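Local coordinates for protein flavodoxin (Lactobacillus reuteri, PDB 5VEG) that binds flavin mononucleotide, is associated with a 1,2-propanediol utilization microcompartment and probably serves as a low-potential electron donor to redox enzymes, at residues A[33-38]-A[49-54]; A[56-61]-A[167-172]. All blocks are in the same frame, centred on the assembly; numbering follows the deposited sequence.

Interaction 1. Residues A[33-38]-A[49-54]; sequences AHVVYA and NIVCDS
Val-35 lies with its isopropyl group against the thiol of Cys-52, the branch carbon and both methyls gathered around a single sulfur. Cys-52 SG stands 3.7 Å from Val-35 CB and 3.8 Å from Val-35 CG2, with Val-35 CG1 a little farther off at 4.1 Å. The sulfur therefore rests over the fork of the valine and not at the end of one methyl. Its position follows from chi1 of Cys-52 (-67°), which sets SG anti to the carbonyl carbon and swings it off the helix onto the strand. Val-35 CG2 also reaches the preceding helical residue: it meets Val-51 CG1 at 4.3 Å, a looser methyl-to-methyl contact. With chi1 of Val-35 at 176°, CG1 is anti to the backbone N and CG2 lies beside that N, which leaves CG2 as the branch facing Val-51.

These residues join the first strand of the flavodoxin-like fold, 31-38, to helix 43-56, the connection that leads on to the neighbouring parallel strand 60-66 in a beta-alpha-beta unit. Tyr-37, two residues along the strand, turns toward the same helix and packs on Glu-45 and Ala-48. Cys-52 also touches Val-62 and Glu-64 of strand 60-66, so its side chain touches two adjacent strands, and Val-51 leans on Leu-165 of helix 159-176.

No hydrogen bond crosses the interface; the three touching residues are buried and apolar in their contacts. Within the helix, Ile-50 O accepts from Ser-54 N and from Ser-54 OG (2.9 Å), the two donors approaching from opposite faces of the carbonyl plane, which turns the buried hydroxyl back onto its own helix.

Interaction 2. Residues A[56-61]-A[167-172]; sequences TNLNVK and KFAEGL
Leu-58 reaches across to helix 159-176 with one methyl, CD1, which settles on the backbone where Ala-169 joins Glu-170. Leu-58 CD1 lies 3.6 Å from Glu-170 CA and 3.7 Å from Ala-169 O, so much of what it touches is main chain. Two side-chain carbons also come near the methyl: Ala-169 CB at 4.2 Å from Leu-58 CD1, and Glu-170 CG at 4.0 Å from the same carbon.

The leucine places CG anti to its carbonyl carbon (chi1 -67°), and chi2 of 166° carries CD1 on in an extended line from the turn to the helix. Glu-170 has a similar first torsion, with CG beside its backbone N, and its chain stays extended beyond that carbon. Contact is thus made by the aliphatic root of the glutamate, while its carboxylate lies farther out on an exposed residue. The interface has no hydrogen bond or salt bridge.

Leu-58 owes its placement to the way helix 43-56 ends. Thr-56 to Asn-59 form a type I turn closed by Asn-59 N to Thr-56 O (3.0 Å), and Asn-59, with positive phi (67°), is the C-prime residue of a Schellman motif in which Val-60 N pairs with Leu-55 O. The chain then turns into strand 60-66, an outermost strand of the parallel sheet.

Leu-58 also touches Val-173, one turn beyond Ala-169 on helix 159-176. Val-60 meets that same valine, and Ala-169 packs against Ser-54 and Leu-55 of helix 43-56, so the contact borders the seam between the two helices beside the sheet.

Helix 43-56 connects the two sites: interaction 1 packs its C-terminal half onto strand 31-38, and interaction 2 follows its end, where the chain turns and touches helix 159-176. Their centres are 10 Å apart and they meet directly, through Ser-54 CB against Ala-169 CB (3.6 Å) and Val-51 CG1 against Phe-168 CE2 (4.0 Å). A probable hydrogen bond from Ala-33 N to Lys-61 O links the neighbouring strands 31-38 and 60-66. Neither interface has a hydrogen bond across it, yet interaction 1 is a buried helix-on-sheet contact made by side chains, whereas interaction 2 lies nearer the surface and sets a single leucine methyl largely against helical backbone.

Interaction 1. Residues A[33-38]-A[49-54]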
loop_
_atom_site.group_PDB
_atom_site.type_symbol
_atom_site.label_atom_id
_atom_site.label_comp_id
_atom_site.label_asym_id
_atom_site.label_seq_id
_atom_site.Cartn_x
_atom_site.Cartn_y
_atom_site.Cartn_z
ATOM N N ALA A 33 2.038 2.873 -11.896
ATOM C CA ALA A 33 1.767 2.636 -10.489
ATOM C C ALA A 33 2.951 3.123 -9.673
ATOM O O ALA A 33 4.099 3.073 -10.118
ATOM C CB ALA A 33 1.509 1.155 -10.186
ATOM N N HIS A 34 2.656 3.610 -8.478
ATOM C CA HIS A 34 3.676 3.944 -7.498
ATOM C C HIS A 34 3.378 3.162 -6.224
ATOM O O HIS A 34 2.282 3.280 -5.668
ATOM C CB HIS A 34 3.709 5.453 -7.242
ATOM C CG HIS A 34 5.006 5.938 -6.673
ATOM N ND1 HIS A 34 5.579 7.143 -7.030
ATOM C CD2 HIS A 34 5.837 5.382 -5.761
ATOM C CE1 HIS A 34 6.705 7.308 -6.359
ATOM N NE2 HIS A 34 6.887 6.251 -5.584
ATOM N N VAL A 35 4.337 2.343 -5.787
ATOM C CA VAL A 35 4.238 1.580 -4.540
ATOM C C VAL A 35 5.204 2.189 -3.540
ATOM O O VAL A 35 6.420 2.208 -3.774
ATOM C CB VAL A 35 4.542 0.086 -4.748
ATOM C CG1 VAL A 35 4.521 -0.649 -3.420
ATOM C CG2 VAL A 35 3.545 -0.536 -5.714
ATOM N N VAL A 36 4.685 2.692 -2.430
ATOM C CA VAL A 36 5.553 3.140 -1.351
ATOM C C VAL A 36 5.457 2.143 -0.206
ATOM O O VAL A 36 4.409 1.532 0.035
ATOM C CB VAL A 36 5.240 4.571 -0.866
ATOM C CG1 VAL A 36 5.437 5.583 -2.019
ATOM C CG2 VAL A 36 3.841 4.656 -0.301
ATOM N N TYR A 37 6.565 1.978 0.510
ATOM C CA TYR A 37 6.582 1.079 1.656
ATOM C C TYR A 37 7.207 1.779 2.847
ATOM O O TYR A 37 8.025 2.698 2.701
ATOM C CB TYR A 37 7.339 -0.239 1.364
ATOM C CG TYR A 37 8.802 -0.047 0.999
ATOM C CD1 TYR A 37 9.794 -0.012 1.982
ATOM C CD2 TYR A 37 9.188 0.100 -0.332
ATOM C CE1 TYR A 37 11.125 0.180 1.643
ATOM C CE2 TYR A 37 10.510 0.283 -0.676
ATOM C CZ TYR A 37 11.469 0.327 0.308
ATOM O OH TYR A 37 12.779 0.506 -0.051
ATOM N N ALA A 38 6.802 1.341 4.034
ATOM C CA ALA A 38 7.496 1.680 5.268
ATOM C C ALA A 38 7.949 0.383 5.910
ATOM O O ALA A 38 7.193 -0.594 5.938
ATOM C CB ALA A 38 6.608 2.471 6.224
ATOM N N ASN A 49 7.670 -5.375 -2.770
ATOM C CA ASN A 49 8.350 -6.041 -3.883
ATOM C C ASN A 49 7.425 -7.012 -4.604
ATOM O O ASN A 49 7.407 -7.068 -5.838
ATOM C CB ASN A 49 9.586 -6.798 -3.383
ATOM C CG ASN A 49 10.733 -5.890 -2.953
ATOM O OD1 ASN A 49 10.729 -4.675 -3.181
ATOM N ND2 ASN A 49 11.735 -6.492 -2.321
ATOM N N ILE A 50 6.669 -7.813 -3.848
ATOM C CA ILE A 50 5.754 -8.764 -4.473
ATOM C C ILE A 50 4.686 -8.032 -5.271
ATOM O O ILE A 50 4.311 -8.462 -6.365
ATOM C CB ILE A 50 5.133 -9.685 -3.406
ATOM C CG1 ILE A 50 6.232 -10.537 -2.751
ATOM C CG2 ILE A 50 4.033 -10.549 -4.017
ATOM C CD1 ILE A 50 5.832 -11.181 -1.396
ATOM N N VAL A 51 4.178 -6.918 -4.740
ATOM C CA VAL A 51 3.144 -6.172 -5.455
ATOM C C VAL A 51 3.725 -5.530 -6.714
ATOM O O VAL A 51 3.103 -5.557 -7.783
ATOM C CB VAL A 51 2.494 -5.132 -4.520
ATOM C CG1 VAL A 51 1.508 -4.264 -5.297
ATOM C CG2 VAL A 51 1.781 -5.835 -3.315
ATOM N N CYS A 52 4.932 -4.967 -6.616
ATOM C CA CYS A 52 5.588 -4.398 -7.793
ATOM C C CYS A 52 5.807 -5.448 -8.871
ATOM O O CYS A 52 5.601 -5.178 -10.060
ATOM C CB CYS A 52 6.928 -3.783 -7.414
ATOM S SG CYS A 52 6.802 -2.360 -6.385
ATOM N N ASP A 53 6.240 -6.646 -8.474
ATOM C CA ASP A 53 6.424 -7.728 -9.431
ATOM C C ASP A 53 5.108 -8.090 -10.109
ATOM O O ASP A 53 5.046 -8.202 -11.337
ATOM C CB ASP A 53 7.024 -8.956 -8.736
ATOM C CG ASP A 53 8.495 -8.775 -8.384
ATOM O OD1 ASP A 53 9.151 -7.884 -8.978
ATOM O OD2 ASP A 53 8.993 -9.527 -7.510
ATOM N N SER A 54 4.040 -8.288 -9.324
ATOM C CA SER A 54 2.759 -8.675 -9.916
ATOM C C SER A 54 2.211 -7.583 -10.835
ATOM O O SER A 54 1.619 -7.882 -11.880
ATOM C CB SER A 54 1.735 -9.006 -8.828
ATOM O OG SER A 54 2.287 -9.871 -7.849
#

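Interaction 2. Residues A[56-61]-A[167-172]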
loop_
_atom_site.group_PDB
_atom_site.type_symbol
_atom_site.label_atom_id
_atom_site.label_comp_id
_atom_site.label_asym_id
_atom_site.label_seq_id
_atom_site.Cartn_x
_atom_site.Cartn_y
_atom_site.Cartn_z
ATOM N N THR A 56 4.089 -5.309 -12.496
ATOM C CA THR A 56 4.936 -5.355 -13.685
ATOM C C THR A 56 4.529 -6.501 -14.607
ATOM O O THR A 56 4.465 -6.333 -15.829
ATOM C CB THR A 56 6.407 -5.492 -13.294
ATOM O OG1 THR A 56 6.831 -4.329 -12.573
ATOM C CG2 THR A 56 7.273 -5.637 -14.538
ATOM N N ASN A 57 4.229 -7.668 -14.040
ATOM C CA ASN A 57 3.803 -8.783 -14.875
ATOM C C ASN A 57 2.397 -8.607 -15.429
ATOM O O ASN A 57 1.980 -9.416 -16.264
ATOM C CB ASN A 57 3.910 -10.088 -14.093
ATOM C CG ASN A 57 5.348 -10.475 -13.821
ATOM O OD1 ASN A 57 6.264 -9.674 -14.025
ATOM N ND2 ASN A 57 5.559 -11.693 -13.343
ATOM N N LEU A 58 1.660 -7.585 -14.996
ATOM C CA LEU A 58 0.409 -7.210 -15.638
ATOM C C LEU A 58 0.581 -6.001 -16.553
ATOM O O LEU A 58 -0.399 -5.302 -16.828
ATOM C CB LEU A 58 -0.674 -6.930 -14.590
ATOM C CG LEU A 58 -1.185 -8.109 -13.752
ATOM C CD1 LEU A 58 -1.966 -7.603 -12.559
ATOM C CD2 LEU A 58 -2.050 -9.042 -14.584
ATOM N N ASN A 59 1.816 -5.730 -16.995
ATOM C CA ASN A 59 2.136 -4.673 -17.966
ATOM C C ASN A 59 1.896 -3.282 -17.393
ATOM O O ASN A 59 1.384 -2.397 -18.071
ATOM C CB ASN A 59 1.363 -4.842 -19.279
ATOM C CG ASN A 59 1.523 -6.226 -19.876
ATOM O OD1 ASN A 59 2.638 -6.731 -20.005
ATOM N ND2 ASN A 59 0.405 -6.854 -20.231
ATOM N N VAL A 60 2.266 -3.084 -16.140
ATOM C CA VAL A 60 2.189 -1.781 -15.495
ATOM C C VAL A 60 3.615 -1.288 -15.300
ATOM O O VAL A 60 4.503 -2.068 -14.940
ATOM C CB VAL A 60 1.426 -1.878 -14.153
ATOM C CG1 VAL A 60 1.440 -0.550 -13.411
ATOM C CG2 VAL A 60 0.004 -2.330 -14.396
ATOM N N LYS A 61 3.853 -0.005 -15.563
ATOM C CA LYS A 61 5.149 0.581 -15.244
ATOM C C LYS A 61 5.096 1.081 -13.808
ATOM O O LYS A 61 4.262 1.934 -13.481
ATOM C CB LYS A 61 5.533 1.697 -16.216
ATOM C CG LYS A 61 5.426 1.289 -17.677
ATOM C CD LYS A 61 4.683 2.324 -18.514
ATOM C CE LYS A 61 4.024 1.648 -19.705
ATOM N NZ LYS A 61 2.680 1.156 -19.290
ATOM N N LYS A 167 -3.831 -11.387 -6.564
ATOM C CA LYS A 167 -5.207 -10.958 -6.803
ATOM C C LYS A 167 -5.373 -9.471 -6.511
ATOM O O LYS A 167 -6.065 -8.757 -7.251
ATOM C CB LYS A 167 -6.172 -11.792 -5.960
ATOM C CG LYS A 167 -6.222 -13.260 -6.395
ATOM C CD LYS A 167 -6.914 -14.168 -5.372
ATOM C CE LYS A 167 -7.230 -15.546 -5.971
ATOM N NZ LYS A 167 -7.751 -16.517 -4.966
ATOM N N PHE A 168 -4.768 -9.000 -5.416
ATOM C CA PHE A 168 -4.672 -7.575 -5.116
ATOM C C PHE A 168 -4.219 -6.787 -6.346
ATOM O O PHE A 168 -4.926 -5.889 -6.811
ATOM C CB PHE A 168 -3.713 -7.413 -3.936
ATOM C CG PHE A 168 -3.464 -5.996 -3.485
ATOM C CD1 PHE A 168 -4.398 -5.316 -2.709
ATOM C CD2 PHE A 168 -2.243 -5.394 -3.740
ATOM C CE1 PHE A 168 -4.146 -4.041 -2.254
ATOM C CE2 PHE A 168 -1.966 -4.103 -3.285
ATOM C CZ PHE A 168 -2.913 -3.427 -2.533
ATOM N N ALA A 169 -3.067 -7.157 -6.923
ATOM C CA ALA A 169 -2.557 -6.461 -8.107
ATOM C C ALA A 169 -3.509 -6.570 -9.295
ATOM O O ALA A 169 -3.721 -5.588 -10.018
ATOM C CB ALA A 169 -1.186 -7.010 -8.491
ATOM N N GLU A 170 -4.063 -7.767 -9.536
ATOM C CA GLU A 170 -5.023 -7.938 -10.621
ATOM C C GLU A 170 -6.227 -7.026 -10.436
ATOM O O GLU A 170 -6.725 -6.435 -11.403
ATOM C CB GLU A 170 -5.476 -9.400 -10.698
ATOM C CG GLU A 170 -4.375 -10.400 -11.034
ATOM C CD GLU A 170 -4.832 -11.841 -10.857
ATOM O OE1 GLU A 170 -3.992 -12.709 -10.526
ATOM O OE2 GLU A 170 -6.043 -12.096 -11.039
ATOM N N GLY A 171 -6.710 -6.902 -9.196
ATOM C CA GLY A 171 -7.833 -6.021 -8.923
ATOM C C GLY A 171 -7.532 -4.567 -9.246
ATOM O O GLY A 171 -8.368 -3.864 -9.822
ATOM N N LEU A 172 -6.341 -4.095 -8.870
ATOM C CA LEU A 172 -5.972 -2.710 -9.140
ATOM C C LEU A 172 -5.953 -2.443 -10.640
ATOM O O LEU A 172 -6.503 -1.443 -11.111
ATOM C CB LEU A 172 -4.605 -2.393 -8.528
ATOM C CG LEU A 172 -4.375 -2.636 -7.027
ATOM C CD1 LEU A 172 -2.896 -2.489 -6.690
ATOM C CD2 LEU A 172 -5.226 -1.692 -6.188
#